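Local coordinates for type II secretion pathway related protein (Escherichia coli, PDB 3SOL), which is the pilotin GspS of the type II secretion system, a small lipoprotein-family protein that probably guides the secretin to the outer membrane, at residues R18-R23 and S27-E32; N40-G45 and I89-A94. All blocks are in the same frame, centred on the assembly; numbering follows the deposited sequence.

Contact 1: residues R18-R23 and S27-E32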
loop_
_atom_site.group_PDB
_atom_site.type_symbol
_atom_site.label_atom_id
_atom_site.label_comp_id
_atom_site.label_asym_id
_atom_site.label_seq_id
_atom_site.Cartn_x
_atom_site.Cartn_y
_atom_site.Cartn_z
ATOM N N ARG A 18 -2.846 -2.730 2.656
ATOM C CA ARG A 18 -3.623 -2.868 3.907
ATOM C C ARG A 18 -5.079 -3.285 3.638
ATOM O O ARG A 18 -5.654 -4.142 4.327
ATOM C CB ARG A 18 -3.580 -1.585 4.695
ATOM C CG ARG A 18 -4.425 -1.578 5.932
ATOM C CD ARG A 18 -4.300 -0.192 6.575
ATOM N NE ARG A 18 -5.081 -0.077 7.792
ATOM C CZ ARG A 18 -5.208 1.041 8.508
ATOM N NH1 ARG A 18 -4.617 2.175 8.125
ATOM N NH2 ARG A 18 -5.924 1.019 9.628
ATOM N N TYR A 19 -5.673 -2.688 2.626
ATOM C CA TYR A 19 -7.032 -3.054 2.233
ATOM C C TYR A 19 -7.112 -4.533 1.837
ATOM O O TYR A 19 -8.020 -5.227 2.255
ATOM C CB TYR A 19 -7.536 -2.147 1.110
ATOM C CG TYR A 19 -9.028 -1.874 1.182
ATOM C CD1 TYR A 19 -9.496 -0.708 1.748
ATOM C CD2 TYR A 19 -9.960 -2.783 0.695
ATOM C CE1 TYR A 19 -10.848 -0.430 1.829
ATOM C CE2 TYR A 19 -11.346 -2.519 0.786
ATOM C CZ TYR A 19 -11.762 -1.334 1.352
ATOM O OH TYR A 19 -13.086 -0.993 1.463
ATOM N N LEU A 20 -6.139 -5.018 1.065
ATOM C CA LEU A 20 -6.112 -6.426 0.674
ATOM C C LEU A 20 -6.024 -7.354 1.873
ATOM O O LEU A 20 -6.723 -8.379 1.935
ATOM C CB LEU A 20 -4.944 -6.696 -0.286
ATOM C CG LEU A 20 -5.142 -6.217 -1.713
ATOM C CD1 LEU A 20 -3.912 -6.593 -2.545
ATOM C CD2 LEU A 20 -6.447 -6.824 -2.317
ATOM N N LYS A 21 -5.170 -6.998 2.827
ATOM C CA LYS A 21 -4.974 -7.808 4.011
ATOM C C LYS A 21 -6.195 -7.825 4.926
ATOM O O LYS A 21 -6.568 -8.858 5.446
ATOM C CB LYS A 21 -3.763 -7.302 4.792
ATOM C CG LYS A 21 -2.453 -7.655 4.151
ATOM C CD LYS A 21 -1.295 -6.840 4.750
ATOM C CE LYS A 21 -1.073 -7.094 6.202
ATOM N NZ LYS A 21 0.031 -6.215 6.701
ATOM N N MET A 22 -6.803 -6.664 5.118
ATOM C CA MET A 22 -7.883 -6.503 6.078
ATOM C C MET A 22 -9.233 -6.969 5.496
ATOM O O MET A 22 -10.032 -7.578 6.200
ATOM C CB MET A 22 -7.984 -5.026 6.517
ATOM C CG MET A 22 -6.822 -4.548 7.384
ATOM S SD MET A 22 -6.963 -5.015 9.140
ATOM C CE MET A 22 -8.642 -4.683 9.431
ATOM N N ARG A 23 -9.482 -6.671 4.228
ATOM C CA ARG A 23 -10.833 -6.813 3.669
ATOM C C ARG A 23 -10.941 -7.788 2.508
ATOM O O ARG A 23 -12.056 -8.067 2.046
ATOM C CB ARG A 23 -11.326 -5.432 3.261
ATOM C CG ARG A 23 -11.552 -4.619 4.528
ATOM C CD ARG A 23 -11.785 -3.246 4.297
ATOM N NE ARG A 23 -12.051 -2.579 5.581
ATOM C CZ ARG A 23 -13.244 -2.235 6.039
ATOM N NH1 ARG A 23 -13.318 -1.579 7.182
ATOM N NH2 ARG A 23 -14.348 -2.532 5.377
ATOM N N SER A 27 -3.888 -13.173 3.353
ATOM C CA SER A 27 -3.106 -13.705 4.447
ATOM C C SER A 27 -1.617 -13.911 4.129
ATOM O O SER A 27 -0.813 -14.109 5.042
ATOM C CB SER A 27 -3.694 -15.056 4.789
ATOM O OG SER A 27 -3.781 -15.872 3.623
ATOM N N ASP A 28 -1.284 -13.932 2.843
ATOM C CA ASP A 28 0.068 -14.203 2.387
ATOM C C ASP A 28 0.940 -12.974 2.424
ATOM O O ASP A 28 2.172 -13.084 2.359
ATOM C CB ASP A 28 0.056 -14.773 0.960
ATOM C CG ASP A 28 -0.726 -13.908 -0.021
ATOM O OD1 ASP A 28 -1.861 -13.446 0.302
ATOM O OD2 ASP A 28 -0.208 -13.711 -1.145
ATOM N N LEU A 29 0.332 -11.802 2.512
ATOM C CA LEU A 29 1.104 -10.556 2.458
ATOM C C LEU A 29 1.805 -10.253 3.785
ATOM O O LEU A 29 1.287 -10.587 4.848
ATOM C CB LEU A 29 0.196 -9.399 2.013
ATOM C CG LEU A 29 -0.378 -9.621 0.624
ATOM C CD1 LEU A 29 -1.305 -8.468 0.212
ATOM C CD2 LEU A 29 0.756 -9.860 -0.417
ATOM N N PRO A 30 3.015 -9.645 3.733
ATOM C CA PRO A 30 3.737 -9.373 4.977
ATOM C C PRO A 30 3.039 -8.354 5.867
ATOM O O PRO A 30 2.084 -7.715 5.446
ATOM C CB PRO A 30 5.093 -8.810 4.511
ATOM C CG PRO A 30 5.097 -8.874 3.038
ATOM C CD PRO A 30 3.756 -9.209 2.538
ATOM N N ASP A 31 3.547 -8.194 7.082
ATOM C CA ASP A 31 2.950 -7.275 8.046
ATOM C C ASP A 31 3.252 -5.812 7.687
ATOM O O ASP A 31 4.057 -5.537 6.786
ATOM C CB ASP A 31 3.380 -7.607 9.491
ATOM C CG ASP A 31 4.898 -7.606 9.695
ATOM O OD1 ASP A 31 5.607 -6.745 9.121
ATOM O OD2 ASP A 31 5.390 -8.457 10.472
ATOM N N GLU A 32 2.585 -4.890 8.386
ATOM C CA GLU A 32 2.695 -3.454 8.089
ATOM C C GLU A 32 4.135 -2.965 8.181
ATOM O O GLU A 32 4.579 -2.178 7.338
ATOM C CB GLU A 32 1.812 -2.618 9.032
ATOM C CG GLU A 32 1.869 -1.106 8.720
ATOM C CD GLU A 32 1.313 -0.215 9.833
ATOM O OE1 GLU A 32 0.426 0.620 9.538
ATOM O OE2 GLU A 32 1.776 -0.334 10.989
#
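With CG set beside its own backbone N (chi1 -74°) and the chain bent at chi3 (63°), Lys-21 leaves helix 5-23 and lays its methylenes over Leu-29 before its ammonium turns to the backbone of Pro-30. CG of Lys-21 rests 3.8 Å from CB of Leu-29, the two side chains crossing obliquely, and CD continues along the same carbon at 4.0 Å. NZ then gives a hydrogen bond of 2.8 Å to the O of Pro-30, in the carbonyl plane and on a lone pair, with a C=O...N angle of 134°. The N of Glu-32 lies close to the ammonium as well, but both are donors and no bond joins them. Leu-29 reaches the helix through one methyl: its CD1 sits 4.1 Å from CB of Leu-20, an apolar contact buried beneath the lysine. In this all-helical pilotin fold, residues 27-32 form the connection that returns along helix 5-23 to start helix 32-45, where Asp-31 is the N-cap and its OD1 accepts a hydrogen bond from the backbone N of Ser-34. Cut back to alanine, position 21 would probably leave the carbonyl of Pro-30 without its ammonium donor and bare the flank of Leu-29 on which the methylenes lie. Leu-20 also packs on Phe-81 of helix 74-84 and on Leu-85 just beyond that helix.

Contact 2: residues N40-G45 and I89-A94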
loop_
_atom_site.group_PDB
_atom_site.type_symbol
_atom_site.label_atom_id
_atom_site.label_comp_id
_atom_site.label_asym_id
_atom_site.label_seq_id
_atom_site.Cartn_x
_atom_site.Cartn_y
_atom_site.Cartn_z
ATOM N N ASN A 40 10.124 1.854 1.965
ATOM C CA ASN A 40 11.297 2.685 2.251
ATOM C C ASN A 40 12.487 2.266 1.389
ATOM O O ASN A 40 13.198 3.118 0.841
ATOM C CB ASN A 40 11.664 2.608 3.742
ATOM C CG ASN A 40 12.758 3.608 4.148
ATOM O OD1 ASN A 40 12.801 4.741 3.673
ATOM N ND2 ASN A 40 13.637 3.179 5.042
ATOM N N ARG A 41 12.701 0.958 1.274
ATOM C CA ARG A 41 13.706 0.418 0.368
ATOM C C ARG A 41 13.455 0.915 -1.065
ATOM O O ARG A 41 14.333 1.521 -1.687
ATOM C CB ARG A 41 13.700 -1.114 0.421
ATOM C CG ARG A 41 14.752 -1.769 -0.470
ATOM C CD ARG A 41 14.763 -3.299 -0.366
ATOM N NE ARG A 41 13.499 -3.928 -0.766
ATOM C CZ ARG A 41 13.052 -4.048 -2.019
ATOM N NH1 ARG A 41 13.743 -3.556 -3.048
ATOM N NH2 ARG A 41 11.890 -4.657 -2.247
ATOM N N ILE A 42 12.248 0.663 -1.569
ATOM C CA ILE A 42 11.847 1.078 -2.924
ATOM C C ILE A 42 12.107 2.569 -3.176
ATOM O O ILE A 42 12.761 2.919 -4.157
ATOM C CB ILE A 42 10.361 0.760 -3.202
ATOM C CG1 ILE A 42 10.155 -0.749 -3.386
ATOM C CG2 ILE A 42 9.877 1.487 -4.450
ATOM C CD1 ILE A 42 8.716 -1.145 -3.476
ATOM N N ALA A 43 11.603 3.430 -2.287
ATOM C CA ALA A 43 11.826 4.891 -2.363
ATOM C C ALA A 43 13.305 5.258 -2.473
ATOM O O ALA A 43 13.679 6.084 -3.309
ATOM C CB ALA A 43 11.214 5.595 -1.147
ATOM N N ILE A 44 14.133 4.650 -1.624
ATOM C CA ILE A 44 15.578 4.912 -1.611
ATOM C C ILE A 44 16.252 4.460 -2.914
ATOM O O ILE A 44 17.183 5.107 -3.388
ATOM C CB ILE A 44 16.266 4.260 -0.385
ATOM C CG1 ILE A 44 15.838 4.980 0.894
ATOM C CG2 ILE A 44 17.804 4.309 -0.514
ATOM C CD1 ILE A 44 16.528 4.477 2.138
ATOM N N GLY A 45 15.774 3.355 -3.486
ATOM C CA GLY A 45 16.211 2.918 -4.812
ATOM C C GLY A 45 15.810 3.893 -5.909
ATOM O O GLY A 45 16.613 4.209 -6.785
ATOM N N ILE A 89 3.556 -6.520 -4.696
ATOM C CA ILE A 89 3.489 -7.774 -3.925
ATOM C C ILE A 89 4.702 -8.669 -4.230
ATOM O O ILE A 89 5.200 -9.359 -3.346
ATOM C CB ILE A 89 2.165 -8.527 -4.189
ATOM C CG1 ILE A 89 0.977 -7.705 -3.656
ATOM C CG2 ILE A 89 2.190 -9.919 -3.564
ATOM C CD1 ILE A 89 -0.396 -8.249 -4.040
ATOM N N GLY A 90 5.183 -8.636 -5.473
ATOM C CA GLY A 90 6.441 -9.316 -5.852
ATOM C C GLY A 90 7.669 -8.824 -5.096
ATOM O O GLY A 90 8.551 -9.612 -4.747
ATOM N N GLU A 91 7.729 -7.516 -4.855
ATOM C CA GLU A 91 8.776 -6.922 -4.019
ATOM C C GLU A 91 8.598 -7.292 -2.541
ATOM O O GLU A 91 9.579 -7.538 -1.825
ATOM C CB GLU A 91 8.786 -5.399 -4.176
ATOM C CG GLU A 91 9.186 -4.933 -5.571
ATOM C CD GLU A 91 10.616 -5.327 -5.928
ATOM O OE1 GLU A 91 11.554 -4.785 -5.303
ATOM O OE2 GLU A 91 10.790 -6.186 -6.826
ATOM N N LEU A 92 7.344 -7.328 -2.101
ATOM C CA LEU A 92 7.003 -7.681 -0.725
ATOM C C LEU A 92 7.433 -9.101 -0.382
ATOM O O LEU A 92 8.024 -9.335 0.671
ATOM C CB LEU A 92 5.490 -7.546 -0.488
ATOM C CG LEU A 92 4.923 -6.129 -0.386
ATOM C CD1 LEU A 92 3.414 -6.167 -0.128
ATOM C CD2 LEU A 92 5.634 -5.343 0.704
ATOM N N LEU A 93 7.126 -10.040 -1.275
ATOM C CA LEU A 93 7.379 -11.459 -1.026
ATOM C C LEU A 93 8.803 -11.882 -1.428
ATOM O O LEU A 93 9.258 -12.961 -1.037
ATOM C CB LEU A 93 6.320 -12.327 -1.738
ATOM C CG LEU A 93 4.855 -12.139 -1.294
ATOM C CD1 LEU A 93 3.888 -12.974 -2.129
ATOM C CD2 LEU A 93 4.684 -12.460 0.184
ATOM N N ALA A 94 9.505 -11.026 -2.176
ATOM C CA ALA A 94 10.856 -11.338 -2.663
ATOM C C ALA A 94 11.809 -11.676 -1.521
ATOM O O ALA A 94 12.516 -12.686 -1.581
ATOM C CB ALA A 94 11.421 -10.169 -3.482
ATOM O OXT ALA A 94 11.893 -10.945 -0.524
#
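Arg-41 and Glu-91 join two helices of the all-helical pilotin fold, 32-45 and 86-93, by a salt bridge at the protein surface. The close part of this small contact is the guanidinium edge against the acid: NH2 of Arg-41 lies 3.7 Å from CB of Glu-91, which sits in the plane of the guanidinium. Arg-41 starts out with CG anti to the backbone N and bends at chi3, which brings that edge to the acid; Glu-91 bends at chi2, and the two side chains cross at about a right angle. Beside the bridge the packing is looser and apolar, CD1 of Ile-42 staying 4.3 Å from CB of Glu-91, while the exposed arginine forms the solvent side. The side chain of Glu-91 also touches Val-38, and Leu-92 packs on Ile-35 and Val-38, carrying the helix pair into the interior. A single oxygen, OE1, takes both bonds. NH2 of Arg-41 reaches OE1 of Glu-91 at 3.1 Å with a fairly straight N-H...O angle of 159°, whereas the bond from NH1 to the same oxygen is weak. The guanidinium and carboxylate planes are 56° apart, and although OE1 lies almost in the guanidinium plane, NH2 meets that oxygen from above the carboxylate, 40° out of its plane.

Contact 1 closes before contact 2 opens along the chain, and their centres lie 15 Å apart in a single-chain, all-helical protein. Helix 32-45 links them in sequence: the 27-32 connection of contact 1 leads into it, and its last turns supply the 40-45 side of contact 2. Helix 86-93 joins them in space, for CD2 of Leu-29 lies 3.5 Å from CG2 of Ile-89, and CG of Pro-30 lies 3.8 Å from CB of Leu-92. The C-terminal helix therefore packs against the connection at one place and bridges to the far end of helix 32-45 at another, tying the chain's end to its first half.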